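Local coordinates for diacylglycerol lipase (Aspergillus oryzae, PDB 5XK2), which probably hydrolyses the ester bonds of mono- and diacylglycerols, as a fungal class 3 lipase of the alpha/beta-hydrolase fold, at residues E53-T58 against A76-N81; D70-V75 against A87-Y92. All coordinates share one frame; numbering follows the deposited sequence.

How the interactions relate
Helix 50-55 leads into edge strand 58-65. The chain then turns back as strand 71-78 and again as strand 83-89. Interaction 1 closes the first of these loops near its open end, where residues 53-58 meet residues 76-81. Interaction 2 pairs residues 70-75 with residues 87-92 at the open end of the hairpin of strands 71-78 and 83-89. The two contacts cross along the chain, since their segments alternate. Both use strand 71-78, interaction 2 its first part and interaction 1 its last residues. Their centres lie about 19 Å apart. Together they tie helix 50-55 and the antiparallel edge of the sheet to strand 83-89, which borders the parallel strands.

Interaction 1: residues E53-T58 against A76-N81; sequences EAAGST and AVDNTN
The carbonyl oxygen of Ala55 is gripped by two donors. Thr80 OG1 donates to Ala55 O at 2.8 Å, with the donor tilted 24° from the carbonyl plane. A water supplies the second bond and accepts one from Asn79 N. The Thr80 hydroxyl lies beside its own backbone N (chi1 -62°), which turns OG1 to Ala55. The methyl of Ala55 packs alongside, with Ala55 CB 3.8 Å from Thr80 CB and 3.7 Å from Asp78 OD1. Helix 50-55 ends here in a Schellman motif, and Gly56 takes the positive phi. The chain then enters strand 58-65, where Thr58 and Val77 form an antiparallel hydrogen-bonded pair. Thr58 N lies 3.0 Å from Val77 O, and Val77 N lies 2.8 Å from Thr58 O. A second water joins Val77 O to Thr58 OG1. Asp78 closes an Asx motif: its OD1 accepts from Asn81 N from above the carboxylate plane. Asp78 OD2 takes the amide of Asn81 on its syn side, Asn81 ND2 to Asp78 OD2 being 2.9 Å. Ser57 OG sits 3.4 Å from Asp78 CG. Tyr24 OH, on helix 14-27, hydrogen-bonds to both Ser57 OG and Asp78 OD2.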
loop_
_atom_site.group_PDB
_atom_site.type_symbol
_atom_site.label_atom_id
_atom_site.label_comp_id
_atom_site.label_asym_id
_atom_site.label_seq_id
_atom_site.Cartn_x
_atom_site.Cartn_y
_atom_site.Cartn_z
ATOM N N GLU A 53 -17.724 16.928 15.941
ATOM C CA GLU A 53 -18.112 16.699 17.324
ATOM C C GLU A 53 -18.819 17.943 17.864
ATOM O O GLU A 53 -19.808 17.833 18.585
ATOM C CB GLU A 53 -16.883 16.328 18.160
ATOM C CG GLU A 53 -16.233 15.053 17.648
ATOM C CD GLU A 53 -15.164 14.523 18.566
ATOM O OE1 GLU A 53 -15.174 14.917 19.757
ATOM O OE2 GLU A 53 -14.311 13.732 18.096
ATOM N N ALA A 54 -18.345 19.123 17.470
ATOM C CA ALA A 54 -18.942 20.374 17.945
ATOM C C ALA A 54 -20.386 20.525 17.458
ATOM O O ALA A 54 -21.223 21.145 18.120
ATOM C CB ALA A 54 -18.120 21.561 17.490
ATOM N N ALA A 55 -20.661 19.942 16.300
ATOM C CA ALA A 55 -21.979 20.008 15.690
ATOM C C ALA A 55 -22.934 18.986 16.316
ATOM O O ALA A 55 -24.143 19.045 16.074
ATOM C CB ALA A 55 -21.870 19.785 14.185
ATOM N N GLY A 56 -22.395 18.073 17.121
ATOM C CA GLY A 56 -23.187 17.059 17.804
ATOM C C GLY A 56 -23.702 15.959 16.889
ATOM O O GLY A 56 -24.717 15.305 17.184
ATOM N N SER A 57 -23.005 15.740 15.778
ATOM C CA SER A 57 -23.544 14.840 14.757
ATOM C C SER A 57 -23.635 13.417 15.261
ATOM O O SER A 57 -22.753 12.933 15.965
ATOM C CB SER A 57 -22.718 14.911 13.488
ATOM O OG SER A 57 -22.672 16.274 13.082
ATOM N N THR A 58 -24.732 12.771 14.894
ATOM C CA THR A 58 -25.105 11.483 15.485
ATOM C C THR A 58 -25.302 10.409 14.431
ATOM O O THR A 58 -25.952 10.647 13.415
ATOM C CB THR A 58 -26.412 11.623 16.309
ATOM O OG1 THR A 58 -26.238 12.649 17.305
ATOM C CG2 THR A 58 -26.720 10.342 17.024
ATOM N N ALA A 76 -25.204 9.740 9.046
ATOM C CA ALA A 76 -25.292 10.522 10.275
ATOM C C ALA A 76 -26.181 11.745 10.090
ATOM O O ALA A 76 -26.440 12.185 8.955
ATOM C CB ALA A 76 -23.892 10.951 10.720
ATOM N N VAL A 77 -26.680 12.269 11.204
ATOM C CA VAL A 77 -27.530 13.450 11.171
ATOM C C VAL A 77 -26.771 14.598 11.818
ATOM O O VAL A 77 -26.321 14.473 12.970
ATOM C CB VAL A 77 -28.852 13.218 11.931
ATOM C CG1 VAL A 77 -29.666 14.497 11.964
ATOM C CG2 VAL A 77 -29.647 12.090 11.299
ATOM N N ASP A 78 -26.631 15.702 11.085
ATOM C CA ASP A 78 -26.006 16.905 11.612
ATOM C C ASP A 78 -27.107 17.965 11.740
ATOM O O ASP A 78 -27.515 18.573 10.748
ATOM C CB ASP A 78 -24.882 17.349 10.668
ATOM C CG ASP A 78 -24.167 18.611 11.121
ATOM O OD1 ASP A 78 -24.719 19.391 11.918
ATOM O OD2 ASP A 78 -23.032 18.847 10.632
ATOM N N ASN A 79 -27.565 18.201 12.970
ATOM C CA ASN A 79 -28.673 19.133 13.181
ATOM C C ASN A 79 -28.184 20.566 13.286
ATOM O O ASN A 79 -28.965 21.513 13.232
ATOM C CB ASN A 79 -29.469 18.748 14.427
ATOM C CG ASN A 79 -30.327 17.523 14.199
ATOM O OD1 ASN A 79 -30.968 17.395 13.146
ATOM N ND2 ASN A 79 -30.342 16.609 15.181
ATOM N N THR A 80 -26.879 20.732 13.421
ATOM C CA THR A 80 -26.316 22.071 13.455
ATOM C C THR A 80 -26.283 22.648 12.057
ATOM O O THR A 80 -26.701 23.787 11.829
ATOM C CB THR A 80 -24.916 22.047 14.065
ATOM O OG1 THR A 80 -25.040 21.583 15.407
ATOM C CG2 THR A 80 -24.286 23.440 14.057
ATOM N N ASN A 81 -25.806 21.848 11.110
ATOM C CA ASN A 81 -25.674 22.280 9.725
ATOM C C ASN A 81 -26.817 21.831 8.813
ATOM O O ASN A 81 -26.790 22.057 7.597
ATOM C CB ASN A 81 -24.336 21.799 9.189
ATOM C CG ASN A 81 -23.191 22.437 9.917
ATOM O OD1 ASN A 81 -22.976 23.644 9.795
ATOM N ND2 ASN A 81 -22.490 21.655 10.740
HETATM O O HOH W 1 -26.362 17.439 15.391
HETATM O O HOH W 2 -27.534 14.688 15.582
#

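Interaction 2: residues D70-V75 against A87-Y92; sequences DTAGFV and AFRGSY
Asp70 meets Arg89 and Ser91 through its backbone and carboxylate. Arg89 NH2 donates to Asp70 O at 2.9 Å. The oxygen lies at the guanidinium edge, in its plane, but NH2 stands above the carbonyl plane. Arg89 NH2 also makes a long salt bridge to Asp70 OD1 at 3.4 Å, the flat groups turned 57° apart. Asp70 OD2 accepts from Ser91 OG at 2.8 Å on its anti side. One guanidinium face lies over the methyl of Ala72, with Ala72 CB 3.5 Å from Arg89 NH1. The backbones form an antiparallel beta hairpin, in which Ala72 with Arg89 and Phe74 with Ala87 are hydrogen-bonded pairs. Between these, Gly73 and Phe88 form a non-hydrogen-bonded pair. Gly73 CA makes a CH···O contact with Ala87 O at 3.2 Å. The shortest rung, Arg89 N to Ala72 O, is 2.7 Å. Phe74 CG sits between its backbone N and carbonyl carbon (chi1 53°), bringing CE1 and CZ to Ala87 CB, which lies over the ring face, 4.0 Å from the centroid. Further out, Arg89 NE hydrogen-bonds to Gly90 O, helping hold the bent side chain; Tyr34 adds a cation-pi contact. On the opposite sheet face, Phe88 packs against helices 118-138 and 154-168.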
loop_
_atom_site.group_PDB
_atom_site.type_symbol
_atom_site.label_atom_id
_atom_site.label_comp_id
_atom_site.label_asym_id
_atom_site.label_seq_id
_atom_site.Cartn_x
_atom_site.Cartn_y
_atom_site.Cartn_z
ATOM N N ASP A 70 -14.620 -4.708 1.603
ATOM C CA ASP A 70 -13.778 -3.933 2.526
ATOM C C ASP A 70 -14.195 -2.454 2.568
ATOM O O ASP A 70 -13.344 -1.552 2.574
ATOM C CB ASP A 70 -12.292 -4.067 2.147
ATOM C CG ASP A 70 -11.358 -3.720 3.287
ATOM O OD1 ASP A 70 -11.772 -3.805 4.464
ATOM O OD2 ASP A 70 -10.196 -3.365 3.000
ATOM N N THR A 71 -15.511 -2.244 2.596
ATOM C CA THR A 71 -16.160 -0.931 2.645
ATOM C C THR A 71 -16.778 -0.700 4.017
ATOM O O THR A 71 -17.333 -1.624 4.610
ATOM C CB THR A 71 -17.292 -0.823 1.602
ATOM O OG1 THR A 71 -16.763 -1.066 0.296
ATOM C CG2 THR A 71 -17.947 0.563 1.638
ATOM N N ALA A 72 -16.712 0.527 4.512
ATOM C CA ALA A 72 -17.351 0.854 5.788
ATOM C C ALA A 72 -17.849 2.286 5.740
ATOM O O ALA A 72 -17.532 3.020 4.806
ATOM C CB ALA A 72 -16.378 0.654 6.955
ATOM N N GLY A 73 -18.660 2.683 6.712
ATOM C CA GLY A 73 -19.102 4.064 6.759
ATOM C C GLY A 73 -20.345 4.226 7.606
ATOM O O GLY A 73 -20.666 3.376 8.428
ATOM N N PHE A 74 -21.055 5.326 7.407
ATOM C CA PHE A 74 -22.227 5.601 8.226
ATOM C C PHE A 74 -23.155 6.580 7.535
ATOM O O PHE A 74 -22.745 7.288 6.613
ATOM C CB PHE A 74 -21.817 6.156 9.615
ATOM C CG PHE A 74 -20.898 7.356 9.536
ATOM C CD1 PHE A 74 -21.394 8.613 9.215
ATOM C CD2 PHE A 74 -19.540 7.213 9.771
ATOM C CE1 PHE A 74 -20.520 9.719 9.096
ATOM C CE2 PHE A 74 -18.668 8.296 9.669
ATOM C CZ PHE A 74 -19.149 9.545 9.335
ATOM N N VAL A 75 -24.396 6.614 8.002
ATOM C CA VAL A 75 -25.309 7.717 7.722
ATOM C C VAL A 75 -25.499 8.445 9.035
ATOM O O VAL A 75 -25.873 7.827 10.036
ATOM C CB VAL A 75 -26.667 7.244 7.188
ATOM C CG1 VAL A 75 -27.544 8.448 6.867
ATOM C CG2 VAL A 75 -26.469 6.388 5.934
ATOM N N ALA A 87 -21.361 8.809 4.490
ATOM C CA ALA A 87 -19.913 8.870 4.396
ATOM C C ALA A 87 -19.340 7.481 4.199
ATOM O O ALA A 87 -19.780 6.523 4.851
ATOM C CB ALA A 87 -19.333 9.521 5.656
ATOM N N PHE A 88 -18.346 7.368 3.323
ATOM C CA PHE A 88 -17.745 6.073 2.994
ATOM C C PHE A 88 -16.248 6.009 3.235
ATOM O O PHE A 88 -15.521 6.941 2.897
ATOM C CB PHE A 88 -17.947 5.719 1.522
ATOM C CG PHE A 88 -19.365 5.652 1.089
ATOM C CD1 PHE A 88 -20.079 4.448 1.158
ATOM C CD2 PHE A 88 -19.984 6.770 0.551
ATOM C CE1 PHE A 88 -21.394 4.388 0.711
ATOM C CE2 PHE A 88 -21.312 6.721 0.118
ATOM C CZ PHE A 88 -22.017 5.516 0.197
ATOM N N ARG A 89 -15.817 4.857 3.743
ATOM C CA ARG A 89 -14.418 4.463 3.787
ATOM C C ARG A 89 -14.268 3.289 2.836
ATOM O O ARG A 89 -15.026 2.311 2.921
ATOM C CB ARG A 89 -13.990 4.043 5.199
ATOM C CG ARG A 89 -12.485 3.923 5.364
ATOM C CD ARG A 89 -12.121 2.740 6.262
ATOM N NE ARG A 89 -12.368 1.503 5.520
ATOM C CZ ARG A 89 -12.735 0.351 6.062
ATOM N NH1 ARG A 89 -12.893 0.246 7.380
ATOM N NH2 ARG A 89 -12.947 -0.701 5.280
ATOM N N GLY A 90 -13.304 3.376 1.930
ATOM C CA GLY A 90 -13.030 2.249 1.061
ATOM C C GLY A 90 -11.929 1.389 1.658
ATOM O O GLY A 90 -11.577 1.514 2.832
ATOM N N SER A 91 -11.378 0.506 0.840
ATOM C CA SER A 91 -10.306 -0.357 1.287
ATOM C C SER A 91 -9.054 0.452 1.626
ATOM O O SER A 91 -8.666 1.385 0.892
ATOM C CB SER A 91 -9.984 -1.393 0.208
ATOM O OG SER A 91 -9.003 -2.295 0.678
ATOM N N TYR A 92 -8.426 0.107 2.742
ATOM C CA TYR A 92 -7.222 0.813 3.158
ATOM C C TYR A 92 -5.985 0.290 2.450
ATOM O O TYR A 92 -4.976 1.008 2.334
ATOM C CB TYR A 92 -7.023 0.710 4.667
ATOM C CG TYR A 92 -6.025 1.711 5.199
ATOM C CD1 TYR A 92 -6.367 3.058 5.328
ATOM C CD2 TYR A 92 -4.750 1.316 5.579
ATOM C CE1 TYR A 92 -5.457 3.984 5.816
ATOM C CE2 TYR A 92 -3.838 2.231 6.065
ATOM C CZ TYR A 92 -4.196 3.562 6.184
ATOM O OH TYR A 92 -3.289 4.474 6.672
HETATM O O HOH W 3 -9.217 -1.880 4.805
#